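Local coordinates for CbsA (Xanthomonas oryzae pv. oryzae, PDB 5XYH), which hydrolyses beta-1,4-glucosidic bonds in cellulose as an exo-acting cellobiosidase, probably releasing cellobiose from chain ends, at residues A[269-272]-A[273-276]; A[4-7]-A[8-11]; A[414-417]-A[418-422]; A[119-122]-A[123-127]. One frame throughout, in Å; residues are numbered along the deposited sequence. Where two conformers were deposited one is given.

Contact 1 of 4, residues A[269-272]-A[273-276]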
ATOM      1  N   PHE A 269      -7.259 -15.671  -0.756  1.00 14.33           N
ATOM      2  CA  PHE A 269      -8.416 -14.891  -1.174  1.00 14.64           C
ATOM      3  C   PHE A 269      -8.473 -13.514  -0.540  1.00 14.67           C
ATOM      4  O   PHE A 269      -9.169 -12.635  -1.068  1.00 13.88           O
ATOM      5  CB  PHE A 269      -9.723 -15.609  -0.802  1.00 14.61           C
ATOM      6  CG  PHE A 269      -9.969 -16.894  -1.549  1.00 14.91           C
ATOM      7  CD1 PHE A 269      -9.084 -17.346  -2.517  1.00 15.12           C
ATOM      8  CD2 PHE A 269     -11.105 -17.648  -1.272  1.00 15.11           C
ATOM      9  CE1 PHE A 269      -9.326 -18.536  -3.187  1.00 15.69           C
ATOM     10  CE2 PHE A 269     -11.359 -18.829  -1.936  1.00 15.67           C
ATOM     11  CZ  PHE A 269     -10.468 -19.277  -2.900  1.00 16.60           C
ATOM     12  N   ASP A 270      -7.794 -13.312   0.589  1.00 14.15           N
ATOM     13  CA  ASP A 270      -7.904 -12.057   1.318  1.00 13.73           C
ATOM     14  C   ASP A 270      -6.582 -11.751   2.024  1.00 15.01           C
ATOM     15  O   ASP A 270      -5.658 -12.581   2.074  1.00 13.89           O
ATOM     16  CB  ASP A 270      -9.090 -12.082   2.301  1.00 14.53           C
ATOM     17  CG  ASP A 270      -9.032 -13.253   3.297  1.00 15.94           C
ATOM     18  OD1 ASP A 270      -7.969 -13.497   3.904  1.00 16.07           O
ATOM     19  OD2 ASP A 270     -10.072 -13.914   3.491  1.00 17.04           O
ATOM     20  N   GLU A 271      -6.498 -10.532   2.568  1.00 13.50           N
ATOM     21  CA  GLU A 271      -5.249 -10.066   3.160  1.00 13.96           C
ATOM     22  C   GLU A 271      -4.980 -10.695   4.522  1.00 14.34           C
ATOM     23  O   GLU A 271      -3.815 -10.834   4.912  1.00 14.15           O
ATOM     24  CB  GLU A 271      -5.257  -8.539   3.261  1.00 13.12           C
ATOM     25  CG  GLU A 271      -5.257  -7.881   1.858  1.00 12.94           C
ATOM     26  CD  GLU A 271      -4.088  -8.351   1.013  1.00 12.85           C
ATOM     27  OE1 GLU A 271      -2.933  -7.972   1.326  1.00 12.56           O
ATOM     28  OE2 GLU A 271      -4.314  -9.089   0.029  1.00 13.00           O
ATOM     29  N   SER A 272      -6.027 -11.066   5.260  0.57 14.63           N
ATOM     30  CA  SER A 272      -5.810 -11.747   6.534  0.57 15.08           C
ATOM     31  C   SER A 272      -5.130 -13.091   6.319  0.57 15.05           C
ATOM     32  O   SER A 272      -4.137 -13.409   6.980  0.57 15.68           O
ATOM     33  CB  SER A 272      -7.132 -11.920   7.275  0.57 15.39           C
ATOM     34  OG  SER A 272      -7.606 -10.669   7.740  0.57 15.55           O
ATOM     35  N   THR A 273      -5.646 -13.892   5.383  1.00 14.84           N
ATOM     36  CA  THR A 273      -4.996 -15.157   5.058  1.00 14.91           C
ATOM     37  C   THR A 273      -3.568 -14.929   4.550  1.00 15.85           C
ATOM     38  O   THR A 273      -2.634 -15.636   4.957  1.00 15.03           O
ATOM     39  CB  THR A 273      -5.833 -15.919   4.018  1.00 14.89           C
ATOM     40  OG1 THR A 273      -7.201 -15.986   4.454  1.00 17.08           O
ATOM     41  CG2 THR A 273      -5.297 -17.333   3.795  1.00 15.72           C
ATOM     42  N   TYR A 274      -3.377 -13.916   3.695  1.00 13.99           N
ATOM     43  CA  TYR A 274      -2.056 -13.631   3.130  1.00 14.75           C
ATOM     44  C   TYR A 274      -1.035 -13.313   4.226  1.00 14.67           C
ATOM     45  O   TYR A 274       0.083 -13.850   4.226  1.00 14.53           O
ATOM     46  CB  TYR A 274      -2.165 -12.478   2.128  1.00 13.89           C
ATOM     47  CG  TYR A 274      -0.886 -12.159   1.368  1.00 14.12           C
ATOM     48  CD1 TYR A 274      -0.103 -13.173   0.830  1.00 14.15           C
ATOM     49  CD2 TYR A 274      -0.466 -10.838   1.184  1.00 13.53           C
ATOM     50  CE1 TYR A 274       1.075 -12.889   0.141  1.00 15.25           C
ATOM     51  CE2 TYR A 274       0.704 -10.537   0.479  1.00 13.34           C
ATOM     52  CZ  TYR A 274       1.469 -11.570  -0.036  1.00 13.95           C
ATOM     53  OH  TYR A 274       2.619 -11.295  -0.718  1.00 13.46           O
ATOM     54  N   ALA A 275      -1.393 -12.424   5.158  1.00 14.16           N
ATOM     55  CA  ALA A 275      -0.450 -12.029   6.205  1.00 14.39           C
ATOM     56  C   ALA A 275      -0.048 -13.219   7.076  1.00 15.03           C
ATOM     57  O   ALA A 275       1.111 -13.331   7.493  1.00 14.74           O
ATOM     58  CB  ALA A 275      -1.054 -10.921   7.071  1.00 13.58           C
ATOM     59  N   GLU A 276      -0.993 -14.121   7.358  1.00 15.40           N
ATOM     60  CA  GLU A 276      -0.686 -15.276   8.200  1.00 16.40           C
ATOM     61  C   GLU A 276       0.207 -16.273   7.475  1.00 16.46           C
ATOM     62  O   GLU A 276       1.145 -16.827   8.065  1.00 16.85           O
ATOM     63  CB  GLU A 276      -1.978 -15.950   8.653  1.00 17.43           C
ATOM     64  CG  GLU A 276      -1.785 -17.180   9.551  1.00 18.69           C
ATOM     65  CD  GLU A 276      -1.112 -16.876  10.911  1.00 20.12           C
ATOM     66  OE1 GLU A 276      -1.049 -15.688  11.342  1.00 20.65           O
ATOM     67  OE2 GLU A 276      -0.672 -17.857  11.570  1.00 22.44           O
TER
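Asp270 OD1 takes two hydrogen bonds from a single residue, Thr273. The hydroxyl OG1 of Thr273 lies 2.7 Å from Asp270 OD1, coming in on the syn side of the carboxylate but well out of its plane, while Thr273 N donates to the same oxygen at 2.8 Å in a nearly straight bond (168°) that runs almost along the C-O axis. Both torsions serve this grip: Asp270 holds CG between its own backbone N and carbonyl carbon (chi1 56°), which brings OD1 to the Thr273 amide, and Thr273 keeps OG1 anti to its carbonyl carbon, turned back toward the aspartate. The second carboxylate oxygen, Asp270 OD2, accepts from the backbone N of Glu242. The bond from Thr273 N makes Asp270 the N-cap of helix 271-284, and a short acidic side chain suits the place because it accepts from the amide of the third residue on and probably also interacts favourably with the helix dipole. This helix lies in sequence between strands 229-232 and 292-296, neighbours in the parallel part of the sheet, as expected of the barrel-like fold of glycosyl hydrolase family 6. Behind the cap the ordinary helical bonds begin, with Tyr274 N on Asp270 O at 3.1 Å and Ala275 N on Glu271 O at 2.9 Å. Glu271 and Tyr274 run alongside each other in the same direction, carboxylate and ring planes 54° apart, and Glu271 OE1 stands at the edge of the Tyr274 ring, 3.8 Å from CD2. Each buried polar end finds a partner beyond the helix: Glu271 OE1 bonds to Thr232 OG1, and Tyr274 OH to the carbonyl oxygen of Ile194.

Contact 2 of 4, residues A[4-7]-A[8-11]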
ATOM      1  N   VAL A   4       9.881   0.390  20.796  1.00 18.95           N
ATOM      2  CA  VAL A   4       8.940  -0.590  21.333  1.00 18.75           C
ATOM      3  C   VAL A   4       8.642  -1.657  20.285  1.00 18.68           C
ATOM      4  O   VAL A   4       8.985  -1.502  19.110  1.00 18.05           O
ATOM      5  CB  VAL A   4       7.641   0.081  21.822  1.00 19.36           C
ATOM      6  CG1 VAL A   4       7.931   1.014  22.985  1.00 19.58           C
ATOM      7  CG2 VAL A   4       6.953   0.828  20.683  1.00 18.33           C
ATOM      8  N   ASP A   5       8.011  -2.751  20.709  1.00 18.32           N
ATOM      9  CA  ASP A   5       7.762  -3.868  19.795  1.00 19.90           C
ATOM     10  C   ASP A   5       6.784  -3.483  18.695  1.00 18.02           C
ATOM     11  O   ASP A   5       6.996  -3.803  17.518  1.00 18.91           O
ATOM     12  CB  ASP A   5       7.234  -5.075  20.567  1.00 20.52           C
ATOM     13  CG  ASP A   5       8.299  -5.718  21.429  1.00 23.16           C
ATOM     14  OD1 ASP A   5       9.492  -5.623  21.055  1.00 22.41           O
ATOM     15  OD2 ASP A   5       7.943  -6.301  22.478  1.00 26.18           O
ATOM     16  N   ASN A   6       5.702  -2.811  19.062  1.00 17.48           N
ATOM     17  CA  ASN A   6       4.665  -2.401  18.117  1.00 17.20           C
ATOM     18  C   ASN A   6       4.399  -0.919  18.332  1.00 16.71           C
ATOM     19  O   ASN A   6       3.730  -0.561  19.324  1.00 16.99           O
ATOM     20  CB  ASN A   6       3.385  -3.212  18.307  1.00 16.72           C
ATOM     21  CG  ASN A   6       2.260  -2.749  17.400  1.00 15.87           C
ATOM     22  OD1 ASN A   6       2.446  -1.853  16.577  1.00 16.97           O
ATOM     23  ND2 ASN A   6       1.094  -3.355  17.540  1.00 16.08           N
ATOM     24  N   PRO A   7       4.853  -0.040  17.427  1.00 16.09           N
ATOM     25  CA  PRO A   7       4.728   1.407  17.672  1.00 16.05           C
ATOM     26  C   PRO A   7       3.299   1.907  17.669  1.00 16.40           C
ATOM     27  O   PRO A   7       3.064   3.056  18.073  1.00 16.25           O
ATOM     28  CB  PRO A   7       5.518   2.030  16.517  1.00 15.84           C
ATOM     29  CG  PRO A   7       5.345   1.035  15.401  1.00 15.71           C
ATOM     30  CD  PRO A   7       5.333  -0.328  16.064  1.00 15.12           C
ATOM     31  N   PHE A   8       2.342   1.104  17.214  1.00 16.57           N
ATOM     32  CA  PHE A   8       0.960   1.567  17.194  1.00 16.65           C
ATOM     33  C   PHE A   8       0.273   1.428  18.542  1.00 17.50           C
ATOM     34  O   PHE A   8      -0.759   2.072  18.760  1.00 18.05           O
ATOM     35  CB  PHE A   8       0.178   0.806  16.121  1.00 15.86           C
ATOM     36  CG  PHE A   8       0.643   1.117  14.717  1.00 16.07           C
ATOM     37  CD1 PHE A   8       0.074   2.152  13.998  1.00 15.40           C
ATOM     38  CD2 PHE A   8       1.669   0.399  14.139  1.00 15.41           C
ATOM     39  CE1 PHE A   8       0.500   2.443  12.722  1.00 14.82           C
ATOM     40  CE2 PHE A   8       2.098   0.684  12.863  1.00 14.18           C
ATOM     41  CZ  PHE A   8       1.519   1.700  12.154  1.00 14.57           C
ATOM     42  N   VAL A   9       0.810   0.608  19.447  1.00 18.20           N
ATOM     43  CA  VAL A   9       0.112   0.313  20.693  1.00 17.80           C
ATOM     44  C   VAL A   9       0.039   1.575  21.540  1.00 18.42           C
ATOM     45  O   VAL A   9       1.066   2.200  21.834  1.00 17.36           O
ATOM     46  CB  VAL A   9       0.806  -0.817  21.459  1.00 18.48           C
ATOM     47  CG1 VAL A   9       0.199  -0.939  22.846  1.00 18.54           C
ATOM     48  CG2 VAL A   9       0.702  -2.122  20.685  1.00 17.75           C
ATOM     49  N   GLY A  10      -1.178   1.958  21.923  1.00 18.70           N
ATOM     50  CA  GLY A  10      -1.381   3.127  22.753  1.00 18.98           C
ATOM     51  C   GLY A  10      -1.153   4.464  22.085  1.00 20.90           C
ATOM     52  O   GLY A  10      -1.194   5.494  22.768  1.00 20.54           O
ATOM     53  N   ALA A  11      -0.936   4.497  20.772  1.00 19.19           N
ATOM     54  CA  ALA A  11      -0.548   5.720  20.085  1.00 19.96           C
ATOM     55  C   ALA A  11      -1.690   6.282  19.249  1.00 18.88           C
ATOM     56  O   ALA A  11      -2.483   5.535  18.662  1.00 19.18           O
ATOM     57  CB  ALA A  11       0.663   5.474  19.175  1.00 19.53           C
TER
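Asn6 accepts two hydrogen bonds across the bend, one on its side chain and one on its backbone. Phe8 N donates to Asn6 OD1 at 3.0 Å from above the plane of the amide, and Val9 N reaches Asn6 O at 3.1 Å, closing a type I turn whose second residue, Pro7, has the fixed phi that this position favours. The side-chain bond makes an Asx turn, to which asparagine is suited by its short arm; CG anti to the backbone N (chi1 176°) carries OD1 over to the Phe8 amide. A type II turn from Phe8 to Ala11 follows directly, with Gly10 at its third position, where a positive phi is easiest for glycine. The two turns lead the N-terminal segment into strand 12-13 at the sheet. Among the van der Waals contacts, Asn6 OD1 lies in the plane of the Phe8 ring at its edge, 3.4 Å from CD2. Pro7 and Phe8 run alongside each other, Pro7 CG resting 3.9 Å from Phe8 CD2, and Val9 CG2 packs against Asn6 ND2 at 3.4 Å. Buried Pro7 and Phe8 meet Val142 of strand 140-145, and Asn6 ND2 donates to the carbonyl oxygen of His355.

Contact 3 of 4, residues A[414-417]-A[418-422]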
ATOM      1  N   PHE A 414     -13.666   9.354  -4.787  1.00 12.02           N
ATOM      2  CA  PHE A 414     -13.810   9.595  -3.358  1.00 12.14           C
ATOM      3  C   PHE A 414     -15.242   9.356  -2.905  1.00 12.34           C
ATOM      4  O   PHE A 414     -15.488   8.603  -1.958  1.00 11.27           O
ATOM      5  CB  PHE A 414     -13.384  11.014  -3.010  1.00 12.02           C
ATOM      6  CG  PHE A 414     -13.397  11.297  -1.540  1.00 12.32           C
ATOM      7  CD1 PHE A 414     -12.608  10.551  -0.674  1.00 12.81           C
ATOM      8  CD2 PHE A 414     -14.191  12.313  -1.019  1.00 12.32           C
ATOM      9  CE1 PHE A 414     -12.601  10.814   0.704  1.00 13.39           C
ATOM     10  CE2 PHE A 414     -14.198  12.578   0.362  1.00 13.41           C
ATOM     11  CZ  PHE A 414     -13.404  11.829   1.217  1.00 13.67           C
ATOM     12  N   VAL A 415     -16.200  10.010  -3.571  1.00 12.79           N
ATOM     13  CA  VAL A 415     -17.610   9.815  -3.252  1.00 12.55           C
ATOM     14  C   VAL A 415     -17.965   8.340  -3.290  1.00 12.98           C
ATOM     15  O   VAL A 415     -18.659   7.825  -2.403  1.00 13.76           O
ATOM     16  CB  VAL A 415     -18.482  10.621  -4.227  1.00 13.33           C
ATOM     17  CG1 VAL A 415     -19.962  10.236  -4.057  1.00 13.39           C
ATOM     18  CG2 VAL A 415     -18.231  12.128  -4.042  1.00 13.14           C
ATOM     19  N   GLN A 416     -17.489   7.631  -4.315  1.00 12.54           N
ATOM     20  CA  GLN A 416     -17.755   6.201  -4.419  1.00 12.11           C
ATOM     21  C   GLN A 416     -17.155   5.442  -3.231  1.00 12.95           C
ATOM     22  O   GLN A 416     -17.828   4.621  -2.598  1.00 11.58           O
ATOM     23  CB  GLN A 416     -17.210   5.673  -5.754  1.00 12.56           C
ATOM     24  CG  GLN A 416     -17.152   4.157  -5.871  1.00 13.16           C
ATOM     25  CD  GLN A 416     -16.074   3.668  -6.860  1.00 13.83           C
ATOM     26  OE1 GLN A 416     -16.117   3.982  -8.053  1.00 12.96           O
ATOM     27  NE2 GLN A 416     -15.107   2.909  -6.353  1.00 13.49           N
ATOM     28  N   LEU A 417     -15.896   5.741  -2.889  1.00 11.93           N
ATOM     29  CA  LEU A 417     -15.228   5.042  -1.793  1.00 11.93           C
ATOM     30  C   LEU A 417     -15.947   5.240  -0.462  1.00 13.10           C
ATOM     31  O   LEU A 417     -16.077   4.290   0.327  1.00 11.85           O
ATOM     32  CB  LEU A 417     -13.781   5.513  -1.683  1.00 11.61           C
ATOM     33  CG  LEU A 417     -12.851   4.971  -2.770  1.00 11.59           C
ATOM     34  CD1 LEU A 417     -11.563   5.785  -2.764  1.00 11.00           C
ATOM     35  CD2 LEU A 417     -12.563   3.493  -2.522  1.00 12.19           C
ATOM     36  N   VAL A 418     -16.400   6.467  -0.181  1.00 12.35           N
ATOM     37  CA  VAL A 418     -17.129   6.734   1.059  1.00 13.04           C
ATOM     38  C   VAL A 418     -18.476   6.019   1.055  1.00 14.11           C
ATOM     39  O   VAL A 418     -18.860   5.376   2.043  1.00 13.72           O
ATOM     40  CB  VAL A 418     -17.306   8.248   1.255  1.00 14.14           C
ATOM     41  CG1 VAL A 418     -18.233   8.538   2.422  1.00 14.82           C
ATOM     42  CG2 VAL A 418     -15.963   8.896   1.458  1.00 13.10           C
ATOM     43  N   THR A 419     -19.212   6.128  -0.056  1.00 13.71           N
ATOM     44  CA  THR A 419     -20.523   5.497  -0.171  1.00 14.25           C
ATOM     45  C   THR A 419     -20.438   3.992   0.035  1.00 13.43           C
ATOM     46  O   THR A 419     -21.340   3.383   0.622  1.00 13.34           O
ATOM     47  CB  THR A 419     -21.118   5.821  -1.543  1.00 14.76           C
ATOM     48  OG1 THR A 419     -21.175   7.241  -1.701  1.00 14.41           O
ATOM     49  CG2 THR A 419     -22.519   5.233  -1.706  1.00 14.56           C
ATOM     50  N   ASN A 420     -19.361   3.373  -0.440  1.00 13.17           N
ATOM     51  CA  ASN A 420     -19.240   1.925  -0.431  1.00 13.48           C
ATOM     52  C   ASN A 420     -18.387   1.425   0.733  1.00 14.13           C
ATOM     53  O   ASN A 420     -17.868   0.302   0.685  1.00 14.56           O
ATOM     54  CB  ASN A 420     -18.681   1.446  -1.770  1.00 13.82           C
ATOM     55  CG  ASN A 420     -19.687   1.560  -2.893  1.00 14.58           C
ATOM     56  OD1 ASN A 420     -20.824   1.992  -2.689  1.00 15.26           O
ATOM     57  ND2 ASN A 420     -19.275   1.169  -4.095  1.00 14.88           N
ATOM     58  N   ALA A 421     -18.254   2.227   1.787  1.00 13.30           N
ATOM     59  CA  ALA A 421     -17.365   1.875   2.879  1.00 14.23           C
ATOM     60  C   ALA A 421     -17.865   0.626   3.593  1.00 14.82           C
ATOM     61  O   ALA A 421     -19.072   0.411   3.738  1.00 13.87           O
ATOM     62  CB  ALA A 421     -17.254   3.039   3.860  1.00 14.37           C
ATOM     63  N   TYR A 422     -16.930  -0.211   4.008  1.00 14.20           N
ATOM     64  CA  TYR A 422     -17.266  -1.351   4.847  1.00 15.29           C
ATOM     65  C   TYR A 422     -16.140  -1.563   5.846  1.00 15.31           C
ATOM     66  O   TYR A 422     -15.015  -1.893   5.450  1.00 13.94           O
ATOM     67  CB  TYR A 422     -17.502  -2.623   4.037  1.00 14.55           C
ATOM     68  CG  TYR A 422     -17.989  -3.768   4.906  1.00 16.41           C
ATOM     69  CD1 TYR A 422     -19.348  -3.954   5.158  1.00 16.70           C
ATOM     70  CD2 TYR A 422     -17.088  -4.647   5.498  1.00 16.97           C
ATOM     71  CE1 TYR A 422     -19.783  -4.991   5.969  1.00 18.45           C
ATOM     72  CE2 TYR A 422     -17.518  -5.688   6.315  1.00 17.37           C
ATOM     73  CZ  TYR A 422     -18.864  -5.861   6.536  1.00 18.69           C
ATOM     74  OH  TYR A 422     -19.288  -6.903   7.343  1.00 21.17           O
TER
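Phe414 turns one face of its ring to Val418, one helical turn on. Val418 CG2 sits 4.0 Å from the ring centroid, only 17° off the normal, a CH-pi contact in which the methyl lies somewhat toward the rim near CE1 and CZ. The ring gets there with CG anti to the backbone N (chi1 -175°), and the valine supplies the branch that lies anti to its own carbonyl carbon. Beneath them Val418 N bonds to Phe414 O at 2.9 Å. Val415 follows, and its carbonyl oxygen has two donors, both from Thr419: OG1 at 2.7 Å and N at 2.9 Å, arriving from opposite faces of the carbonyl plane. Threonine suits an exposed site here because its hydroxyl is satisfied by its own helix. These bonds belong to the last turn of helix 411-419, which packs against helices 17-27 and 33-42 near the C-terminal end of the chain; Phe414 meets Val23 there and Val418 meets Leu35. Gln416 O accepts the closing amide, Asn420 N, at 2.9 Å with a bent N-H angle of 142°. At Asn420 the backbone departs from the helix, and asparagine readily adopts the conformation needed there. The Gln416 and Asn420 side chains lie near each other, but their amides are engaged by neighbouring loops: Gln416 NE2 donates to the carbonyl oxygens of Gln337 and Ala340, and Asn420 ND2 to that of Gly339. Leu417, finally, is buried against Arg299 and Ile342, while its carbonyl oxygen stands 3.9 Å from Ala421 CB where the chain turns away.

Contact 4 of 4, residues A[119-122]-A[123-127]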
ATOM      1  N   TYR A 119      19.594   8.242  -5.214  1.00 14.43           N
ATOM      2  CA  TYR A 119      18.679   7.704  -4.209  1.00 14.13           C
ATOM      3  C   TYR A 119      19.288   7.792  -2.811  1.00 14.45           C
ATOM      4  O   TYR A 119      18.626   8.212  -1.852  1.00 13.40           O
ATOM      5  CB  TYR A 119      18.336   6.253  -4.562  1.00 14.17           C
ATOM      6  CG  TYR A 119      17.370   5.577  -3.614  1.00 13.62           C
ATOM      7  CD1 TYR A 119      16.018   5.860  -3.664  1.00 13.32           C
ATOM      8  CD2 TYR A 119      17.813   4.613  -2.703  1.00 14.16           C
ATOM      9  CE1 TYR A 119      15.121   5.237  -2.816  1.00 12.51           C
ATOM     10  CE2 TYR A 119      16.925   3.981  -1.844  1.00 13.03           C
ATOM     11  CZ  TYR A 119      15.577   4.295  -1.918  1.00 12.96           C
ATOM     12  OH  TYR A 119      14.676   3.683  -1.090  1.00 12.64           O
ATOM     13  N   LYS A 120      20.562   7.395  -2.686  1.00 14.06           N
ATOM     14  CA  LYS A 120      21.239   7.434  -1.392  1.00 14.83           C
ATOM     15  C   LYS A 120      21.400   8.864  -0.885  1.00 15.15           C
ATOM     16  O   LYS A 120      21.059   9.163   0.264  1.00 15.17           O
ATOM     17  CB  LYS A 120      22.609   6.755  -1.486  1.00 15.28           C
ATOM     18  CG  LYS A 120      22.576   5.261  -1.755  1.00 15.51           C
ATOM     19  CD  LYS A 120      23.990   4.716  -1.950  1.00 17.73           C
ATOM     20  CE  LYS A 120      23.997   3.193  -2.044  1.00 16.56           C
ATOM     21  NZ  LYS A 120      25.372   2.677  -2.328  1.00 16.97           N
ATOM     22  N   THR A 121      21.929   9.759  -1.724  1.00 14.82           N
ATOM     23  CA  THR A 121      22.368  11.073  -1.252  1.00 15.60           C
ATOM     24  C   THR A 121      21.228  12.094  -1.218  1.00 15.77           C
ATOM     25  O   THR A 121      21.045  12.781  -0.209  1.00 16.72           O
ATOM     26  CB  THR A 121      23.533  11.582  -2.123  1.00 16.55           C
ATOM     27  OG1 THR A 121      24.613  10.642  -2.070  1.00 17.44           O
ATOM     28  CG2 THR A 121      24.045  12.928  -1.638  1.00 16.42           C
ATOM     29  N   GLU A 122      20.450  12.212  -2.299  1.00 16.02           N
ATOM     30  CA  GLU A 122      19.440  13.265  -2.365  1.00 15.47           C
ATOM     31  C   GLU A 122      18.091  12.859  -1.781  1.00 15.67           C
ATOM     32  O   GLU A 122      17.243  13.731  -1.548  1.00 14.63           O
ATOM     33  CB  GLU A 122      19.225  13.713  -3.809  1.00 16.62           C
ATOM     34  CG  GLU A 122      20.438  14.294  -4.490  1.00 17.37           C
ATOM     35  CD  GLU A 122      20.219  14.462  -5.987  1.00 17.70           C
ATOM     36  OE1 GLU A 122      19.222  15.102  -6.387  1.00 20.10           O
ATOM     37  OE2 GLU A 122      21.025  13.928  -6.769  1.00 18.72           O
ATOM     38  N   TYR A 123      17.863  11.566  -1.552  1.00 14.32           N
ATOM     39  CA  TYR A 123      16.580  11.087  -1.053  1.00 14.35           C
ATOM     40  C   TYR A 123      16.741  10.483   0.340  1.00 14.32           C
ATOM     41  O   TYR A 123      16.340  11.109   1.322  1.00 13.79           O
ATOM     42  CB  TYR A 123      15.969  10.098  -2.061  1.00 13.55           C
ATOM     43  CG  TYR A 123      14.606   9.592  -1.668  1.00 12.86           C
ATOM     44  CD1 TYR A 123      13.481  10.397  -1.787  1.00 12.42           C
ATOM     45  CD2 TYR A 123      14.449   8.306  -1.163  1.00 12.89           C
ATOM     46  CE1 TYR A 123      12.238   9.945  -1.416  1.00 12.58           C
ATOM     47  CE2 TYR A 123      13.214   7.845  -0.777  1.00 12.38           C
ATOM     48  CZ  TYR A 123      12.112   8.670  -0.899  1.00 12.50           C
ATOM     49  OH  TYR A 123      10.881   8.211  -0.516  1.00 12.97           O
ATOM     50  N   ILE A 124      17.366   9.307   0.470  1.00 14.01           N
ATOM     51  CA  ILE A 124      17.432   8.625   1.770  1.00 13.75           C
ATOM     52  C   ILE A 124      18.201   9.460   2.799  1.00 14.80           C
ATOM     53  O   ILE A 124      17.761   9.614   3.947  1.00 13.62           O
ATOM     54  CB  ILE A 124      18.054   7.224   1.629  1.00 14.29           C
ATOM     55  CG1 ILE A 124      17.157   6.276   0.803  1.00 13.35           C
ATOM     56  CG2 ILE A 124      18.285   6.639   3.010  1.00 13.55           C
ATOM     57  CD1 ILE A 124      15.750   6.088   1.362  1.00 12.79           C
ATOM     58  N   ASP A 125      19.375   9.984   2.421  1.00 14.67           N
ATOM     59  CA  ASP A 125      20.173  10.736   3.391  1.00 15.69           C
ATOM     60  C   ASP A 125      19.416  11.962   3.913  1.00 15.83           C
ATOM     61  O   ASP A 125      19.454  12.257   5.114  1.00 15.50           O
ATOM     62  CB  ASP A 125      21.513  11.149   2.775  1.00 16.04           C
ATOM     63  CG  ASP A 125      22.539  10.003   2.736  1.00 16.61           C
ATOM     64  OD1 ASP A 125      22.249   8.885   3.218  1.00 16.90           O
ATOM     65  OD2 ASP A 125      23.639  10.223   2.194  1.00 18.19           O
ATOM     66  N   VAL A 126      18.705  12.671   3.027  1.00 15.49           N
ATOM     67  CA  VAL A 126      17.975  13.872   3.427  1.00 16.06           C
ATOM     68  C   VAL A 126      16.812  13.508   4.340  1.00 16.33           C
ATOM     69  O   VAL A 126      16.580  14.167   5.364  1.00 16.66           O
ATOM     70  CB  VAL A 126      17.505  14.650   2.183  1.00 16.70           C
ATOM     71  CG1 VAL A 126      16.563  15.776   2.568  1.00 16.62           C
ATOM     72  CG2 VAL A 126      18.711  15.211   1.415  1.00 16.39           C
ATOM     73  N   ILE A 127      16.077  12.442   4.004  1.00 15.10           N
ATOM     74  CA  ILE A 127      15.004  11.965   4.881  1.00 14.80           C
ATOM     75  C   ILE A 127      15.558  11.568   6.241  1.00 15.64           C
ATOM     76  O   ILE A 127      15.014  11.946   7.288  1.00 16.03           O
ATOM     77  CB  ILE A 127      14.255  10.790   4.230  1.00 14.12           C
ATOM     78  CG1 ILE A 127      13.555  11.268   2.953  1.00 13.36           C
ATOM     79  CG2 ILE A 127      13.253  10.188   5.217  1.00 13.48           C
ATOM     80  CD1 ILE A 127      13.044  10.167   2.110  1.00 13.35           C
TER
HETATM   81  O   HOH W   1      25.258   9.538   0.034  1.00 19.77           O
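The Tyr119 ring receives Ile124 on one face and lies beside the Tyr123 ring. Ile124 CG1 is 3.9 Å from the Tyr119 centroid and 26° off the normal, a CH-pi contact displaced toward CE2, from which CG1 is 3.5 Å away. The two tyrosine planes are only 26° apart but slid past one another, with centroids 5.4 Å apart, so little ring overlap remains; the nearest carbons are Tyr119 CE1 and Tyr123 CD2 at 3.6 Å. Ile127 CD1 lies over the centre of one Tyr123 face. Both tyrosines hold CG anti to the backbone N, which sends the rings off the same flank of the helix. Tyrosine suits these buried places because a ring can fill the apolar layer while its hydroxyl bonds beyond it: Tyr119 OH to Glu146, Tyr123 OH to Leu51 O and Tyr93 N. The backbone is widened here. Ile124 N reaches Tyr119 O, five residues back, in an almost straight bond of 2.9 Å, whereas Tyr123 N makes only a weak one to the same oxygen; Asp125 N likewise bonds to Lys120 O. Thr121 OG1, which is also bonded to Gln117 NE2, lies a very short 2.5 Å from the oxygen of a water that donates to Asp125 OD2. Asp125 OD1 turns instead to Tyr177 OH of helix 170-183. Paired i to i+5 bonds of this sort mark a pi-type turn inserted in an alpha-helix, here in helix 113-131, which links strands 86-92 and 140-145 in a beta-alpha-beta crossover and packs against the parallel sheet of the family 6 fold.

The four contacts follow one another along the chain in the order 2, 4, 1, 3 and nowhere touch. Contacts 1 and 4 both lie on helices joining neighbouring parallel strands, yet on opposite sides of the chain's centre, with their centres about 33 Å apart. Contact 2 leads the N-terminal segment onto the sheet; its centre is about 22 Å from that of contact 1 and about 27 Å from that of contact 4. Contact 3, at the end of the last helix, is the most distant from contact 4, about 37 Å between centres, although its nearest atoms come within about 11 Å of contact 1. In family 6 barrels the active site lies at the C-terminal ends of the parallel strands, probably the side on which the helix of contact 1 begins.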